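Local coordinates for protein glucose-6-phosphate isomerase (PDB 6OTU) that catalyses the reversible isomerization of glucose-6-phosphate to fructose-6-phosphate, at residues Leu80-Gln88 with Ile300-Lys308. Sequence-based numbering, arbitrary orientation.
Sequences LIKQMECMQ and IDAHALTPK
With CG set beside its backbone N (chi1 -69°) and the chain extended beyond, Gln88 carries its amide across to the backbone of Asp301, while in Met84 a chi1 of 178° brings CG against Leu305 CD1 and the bent remainder of the chain takes SD to the amide of Gln88. The arrangement is a worked example of how a helix packs against the C-terminal end of another: helix 80-89 of this phosphoglucose isomerase fold lies beside the C-terminal part of helix 287-303 and the type I beta turn, His303 to Thr306, through which the chain leaves it. Gln88 NE2 donates to Asp301 O at 3.2 Å, with the oxygen close to the amide plane although the donor is tilted 31° from the carbonyl plane. A bond from NE2 to Met84 SD, 3.4 Å long, adds a weak second hold on the same nitrogen and may help set the rotation of the amide. The hydrogen bond to Gln88 uses the backbone oxygen of Asp301, and its carboxylate is engaged by Arg112, in a salt bridge, and by His478 of helix 466-487.

Leu305 supplies an apolar link between the segments, and Ile81 has a nearly equal share in the contact. Leu305 CD1 rests 3.8 Å from Met84 CG, the two side chains crossing at about a right angle, and 3.6 Å from the aliphatic CG of Glu85; the side chains of Leu305 and Gln88 come from opposite directions, CD2 ending 3.5 Å from NE2. Farther along, Ile81 CG1 lies 3.9 Å from Pro307 CA. The turn itself is tied by Thr306, whose OG1 and N both donate to His303 O. Among the turn carbonyls, Ile81 ends in a methyl, CD1, that stands 3.6 Å from Ala304 O and 3.4 Å from Thr306 O, two oxygens that both accept from Asn312 ND2.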
ATOM      1  N   LEU A  80     -25.717  15.609   9.629  1.00 35.84           N
ATOM      2  CA  LEU A  80     -24.450  15.616   8.907  1.00 34.64           C
ATOM      3  C   LEU A  80     -24.306  16.861   8.033  1.00 39.84           C
ATOM      4  O   LEU A  80     -23.222  17.446   7.951  1.00 36.53           O
ATOM      5  CB  LEU A  80     -24.330  14.339   8.065  1.00 30.13           C
ATOM      6  CG  LEU A  80     -24.367  13.011   8.843  1.00 32.53           C
ATOM      7  CD1 LEU A  80     -23.923  11.849   7.974  1.00 36.27           C
ATOM      8  CD2 LEU A  80     -23.525  13.073  10.101  1.00 28.16           C
ATOM      9  N   ILE A  81     -25.379  17.278   7.362  1.00 30.69           N
ATOM     10  CA  ILE A  81     -25.304  18.472   6.521  1.00 38.89           C
ATOM     11  C   ILE A  81     -25.047  19.723   7.366  1.00 41.39           C
ATOM     12  O   ILE A  81     -24.261  20.601   6.979  1.00 38.92           O
ATOM     13  CB  ILE A  81     -26.588  18.614   5.674  1.00 32.08           C
ATOM     14  CG1 ILE A  81     -26.689  17.473   4.645  1.00 31.43           C
ATOM     15  CG2 ILE A  81     -26.649  20.000   5.011  1.00 33.04           C
ATOM     16  CD1 ILE A  81     -25.618  17.491   3.556  1.00 30.91           C
ATOM     17  N   LYS A  82     -25.714  19.839   8.523  1.00 41.84           N
ATOM     18  CA  LYS A  82     -25.491  21.001   9.375  1.00 37.28           C
ATOM     19  C   LYS A  82     -24.049  21.037   9.865  1.00 41.34           C
ATOM     20  O   LYS A  82     -23.429  22.104   9.913  1.00 33.49           O
ATOM     21  CB  LYS A  82     -26.465  21.005  10.555  1.00 36.65           C
ATOM     22  N   GLN A  83     -23.484  19.876  10.192  1.00 36.76           N
ATOM     23  CA  GLN A  83     -22.095  19.857  10.636  1.00 41.24           C
ATOM     24  C   GLN A  83     -21.142  20.221   9.498  1.00 44.81           C
ATOM     25  O   GLN A  83     -20.129  20.888   9.726  1.00 41.66           O
ATOM     26  CB  GLN A  83     -21.752  18.487  11.227  1.00 34.78           C
ATOM     27  CG  GLN A  83     -22.534  18.146  12.510  1.00 31.09           C
ATOM     28  CD  GLN A  83     -22.041  16.849  13.146  1.00 42.38           C
ATOM     29  OE1 GLN A  83     -20.890  16.759  13.582  1.00 32.10           O
ATOM     30  NE2 GLN A  83     -22.905  15.832  13.179  1.00 38.21           N
ATOM     31  N   MET A  84     -21.449  19.798   8.267  1.00 48.21           N
ATOM     32  CA  MET A  84     -20.610  20.176   7.131  1.00 42.81           C
ATOM     33  C   MET A  84     -20.628  21.686   6.922  1.00 40.81           C
ATOM     34  O   MET A  84     -19.579  22.302   6.705  1.00 43.48           O
ATOM     35  CB  MET A  84     -21.068  19.449   5.865  1.00 35.54           C
ATOM     36  CG  MET A  84     -20.294  19.794   4.587  1.00 34.17           C
ATOM     37  SD  MET A  84     -18.489  19.536   4.661  1.00 31.39           S
ATOM     38  CE  MET A  84     -18.293  17.733   4.683  1.00 29.61           C
ATOM     39  N   GLU A  85     -21.811  22.300   7.003  1.00 37.95           N
ATOM     40  CA  GLU A  85     -21.887  23.754   6.927  1.00 40.83           C
ATOM     41  C   GLU A  85     -21.039  24.391   8.011  1.00 43.14           C
ATOM     42  O   GLU A  85     -20.194  25.251   7.732  1.00 42.38           O
ATOM     43  CB  GLU A  85     -23.328  24.225   7.069  1.00 41.40           C
ATOM     44  CG  GLU A  85     -24.188  24.018   5.871  1.00 58.14           C
ATOM     45  CD  GLU A  85     -25.532  24.686   6.047  1.00 75.33           C
ATOM     46  OE1 GLU A  85     -25.548  25.923   6.266  1.00 80.48           O
ATOM     47  OE2 GLU A  85     -26.563  23.972   5.986  1.00 75.69           O
ATOM     48  N   CYS A  86     -21.260  23.972   9.261  1.00 38.75           N
ATOM     49  CA  CYS A  86     -20.523  24.517  10.396  1.00 41.94           C
ATOM     50  C   CYS A  86     -19.021  24.454  10.145  1.00 41.56           C
ATOM     51  O   CYS A  86     -18.309  25.448  10.332  1.00 37.56           O
ATOM     52  CB  CYS A  86     -20.914  23.765  11.679  1.00 38.49           C
ATOM     53  SG  CYS A  86     -22.445  24.436  12.477  1.00 48.73           S
ATOM     54  N   MET A  87     -18.534  23.299   9.672  1.00 32.33           N
ATOM     55  CA  MET A  87     -17.119  23.152   9.337  1.00 40.92           C
ATOM     56  C   MET A  87     -16.701  24.174   8.288  1.00 47.10           C
ATOM     57  O   MET A  87     -15.722  24.917   8.475  1.00 32.68           O
ATOM     58  CB  MET A  87     -16.850  21.729   8.834  1.00 30.57           C
ATOM     59  CG  MET A  87     -15.383  21.398   8.657  1.00 34.20           C
ATOM     60  SD  MET A  87     -15.046  19.828   7.795  1.00 34.74           S
ATOM     61  CE  MET A  87     -15.269  20.325   6.075  1.00 33.22           C
ATOM     62  N   GLN A  88     -17.457  24.244   7.181  1.00 33.15           N
ATOM     63  CA  GLN A  88     -17.074  25.130   6.087  1.00 37.63           C
ATOM     64  C   GLN A  88     -17.242  26.600   6.450  1.00 41.95           C
ATOM     65  O   GLN A  88     -16.555  27.457   5.878  1.00 41.47           O
ATOM     66  CB  GLN A  88     -17.887  24.805   4.832  1.00 38.92           C
ATOM     67  CG  GLN A  88     -17.553  23.454   4.187  1.00 36.17           C
ATOM     68  CD  GLN A  88     -18.183  23.314   2.811  1.00 38.38           C
ATOM     69  OE1 GLN A  88     -18.219  24.269   2.028  1.00 34.69           O
ATOM     70  NE2 GLN A  88     -18.702  22.133   2.521  1.00 35.54           N
ATOM     71  N   ILE A 300     -16.680  20.451  -5.394  1.00 38.05           N
ATOM     72  CA  ILE A 300     -17.178  19.373  -4.539  1.00 42.37           C
ATOM     73  C   ILE A 300     -17.550  19.908  -3.155  1.00 42.81           C
ATOM     74  O   ILE A 300     -18.562  19.489  -2.573  1.00 40.24           O
ATOM     75  CB  ILE A 300     -16.158  18.209  -4.453  1.00 35.12           C
ATOM     76  CG1 ILE A 300     -16.112  17.397  -5.764  1.00 30.71           C
ATOM     77  CG2 ILE A 300     -16.498  17.263  -3.309  1.00 32.83           C
ATOM     78  CD1 ILE A 300     -17.452  16.803  -6.201  1.00 38.07           C
ATOM     79  N   ASP A 301     -16.746  20.831  -2.605  1.00 31.33           N
ATOM     80  CA  ASP A 301     -17.145  21.539  -1.389  1.00 31.56           C
ATOM     81  C   ASP A 301     -18.580  22.044  -1.491  1.00 35.28           C
ATOM     82  O   ASP A 301     -19.376  21.879  -0.562  1.00 35.37           O
ATOM     83  CB  ASP A 301     -16.210  22.718  -1.112  1.00 31.65           C
ATOM     84  CG  ASP A 301     -14.765  22.294  -0.870  1.00 42.58           C
ATOM     85  OD1 ASP A 301     -14.508  21.084  -0.670  1.00 41.14           O
ATOM     86  OD2 ASP A 301     -13.886  23.182  -0.908  1.00 34.36           O
ATOM     87  N   ALA A 302     -18.928  22.683  -2.611  1.00 32.41           N
ATOM     88  CA  ALA A 302     -20.291  23.184  -2.743  1.00 34.09           C
ATOM     89  C   ALA A 302     -21.286  22.036  -2.877  1.00 35.45           C
ATOM     90  O   ALA A 302     -22.380  22.082  -2.302  1.00 39.72           O
ATOM     91  CB  ALA A 302     -20.388  24.137  -3.933  1.00 33.38           C
ATOM     92  N   HIS A 303     -20.906  20.983  -3.603  1.00 32.63           N
ATOM     93  CA  HIS A 303     -21.825  19.878  -3.854  1.00 41.46           C
ATOM     94  C   HIS A 303     -22.118  19.085  -2.586  1.00 39.87           C
ATOM     95  O   HIS A 303     -23.212  18.520  -2.456  1.00 38.08           O
ATOM     96  CB  HIS A 303     -21.246  18.978  -4.948  1.00 38.70           C
ATOM     97  CG  HIS A 303     -21.880  17.620  -5.031  1.00 34.97           C
ATOM     98  ND1 HIS A 303     -23.063  17.387  -5.702  1.00 34.94           N
ATOM     99  CD2 HIS A 303     -21.475  16.420  -4.555  1.00 31.85           C
ATOM    100  CE1 HIS A 303     -23.367  16.104  -5.614  1.00 39.95           C
ATOM    101  NE2 HIS A 303     -22.422  15.497  -4.917  1.00 34.91           N
ATOM    102  N   ALA A 304     -21.166  19.048  -1.637  1.00 34.97           N
ATOM    103  CA  ALA A 304     -21.302  18.263  -0.409  1.00 36.48           C
ATOM    104  C   ALA A 304     -22.360  18.805   0.550  1.00 43.93           C
ATOM    105  O   ALA A 304     -22.638  18.141   1.561  1.00 38.64           O
ATOM    106  CB  ALA A 304     -19.964  18.183   0.326  1.00 31.44           C
ATOM    107  N   LEU A 305     -22.934  19.985   0.273  1.00 32.89           N
ATOM    108  CA  LEU A 305     -24.043  20.544   1.037  1.00 37.44           C
ATOM    109  C   LEU A 305     -25.407  20.060   0.554  1.00 39.11           C
ATOM    110  O   LEU A 305     -26.434  20.495   1.098  1.00 35.68           O
ATOM    111  CB  LEU A 305     -24.027  22.082   0.983  1.00 33.90           C
ATOM    112  CG  LEU A 305     -22.983  22.900   1.751  1.00 43.29           C
ATOM    113  CD1 LEU A 305     -22.683  22.305   3.128  1.00 38.94           C
ATOM    114  CD2 LEU A 305     -21.720  23.048   0.938  1.00 53.35           C
ATOM    115  N   THR A 306     -25.439  19.202  -0.459  1.00 33.68           N
ATOM    116  CA  THR A 306     -26.690  18.680  -0.992  1.00 42.07           C
ATOM    117  C   THR A 306     -27.365  17.783   0.040  1.00 40.25           C
ATOM    118  O   THR A 306     -26.783  16.778   0.451  1.00 33.64           O
ATOM    119  CB  THR A 306     -26.422  17.912  -2.284  1.00 47.97           C
ATOM    120  OG1 THR A 306     -25.817  18.792  -3.242  1.00 43.24           O
ATOM    121  CG2 THR A 306     -27.714  17.318  -2.858  1.00 34.35           C
ATOM    122  N   PRO A 307     -28.595  18.081   0.453  1.00 44.21           N
ATOM    123  CA  PRO A 307     -29.156  17.390   1.627  1.00 41.05           C
ATOM    124  C   PRO A 307     -29.585  15.953   1.382  1.00 42.02           C
ATOM    125  O   PRO A 307     -29.510  15.155   2.322  1.00 45.98           O
ATOM    126  CB  PRO A 307     -30.354  18.266   2.013  1.00 39.62           C
ATOM    127  CG  PRO A 307     -30.193  19.538   1.223  1.00 36.89           C
ATOM    128  CD  PRO A 307     -29.428  19.206   0.002  1.00 36.14           C
ATOM    129  N   LYS A 308     -30.053  15.594   0.183  1.00 45.01           N
ATOM    130  CA  LYS A 308     -30.439  14.210  -0.091  1.00 42.43           C
ATOM    131  C   LYS A 308     -29.186  13.358  -0.285  1.00 36.91           C
ATOM    132  O   LYS A 308     -28.393  13.610  -1.203  1.00 34.07           O
ATOM    133  CB  LYS A 308     -31.355  14.117  -1.315  1.00 35.35           C
TER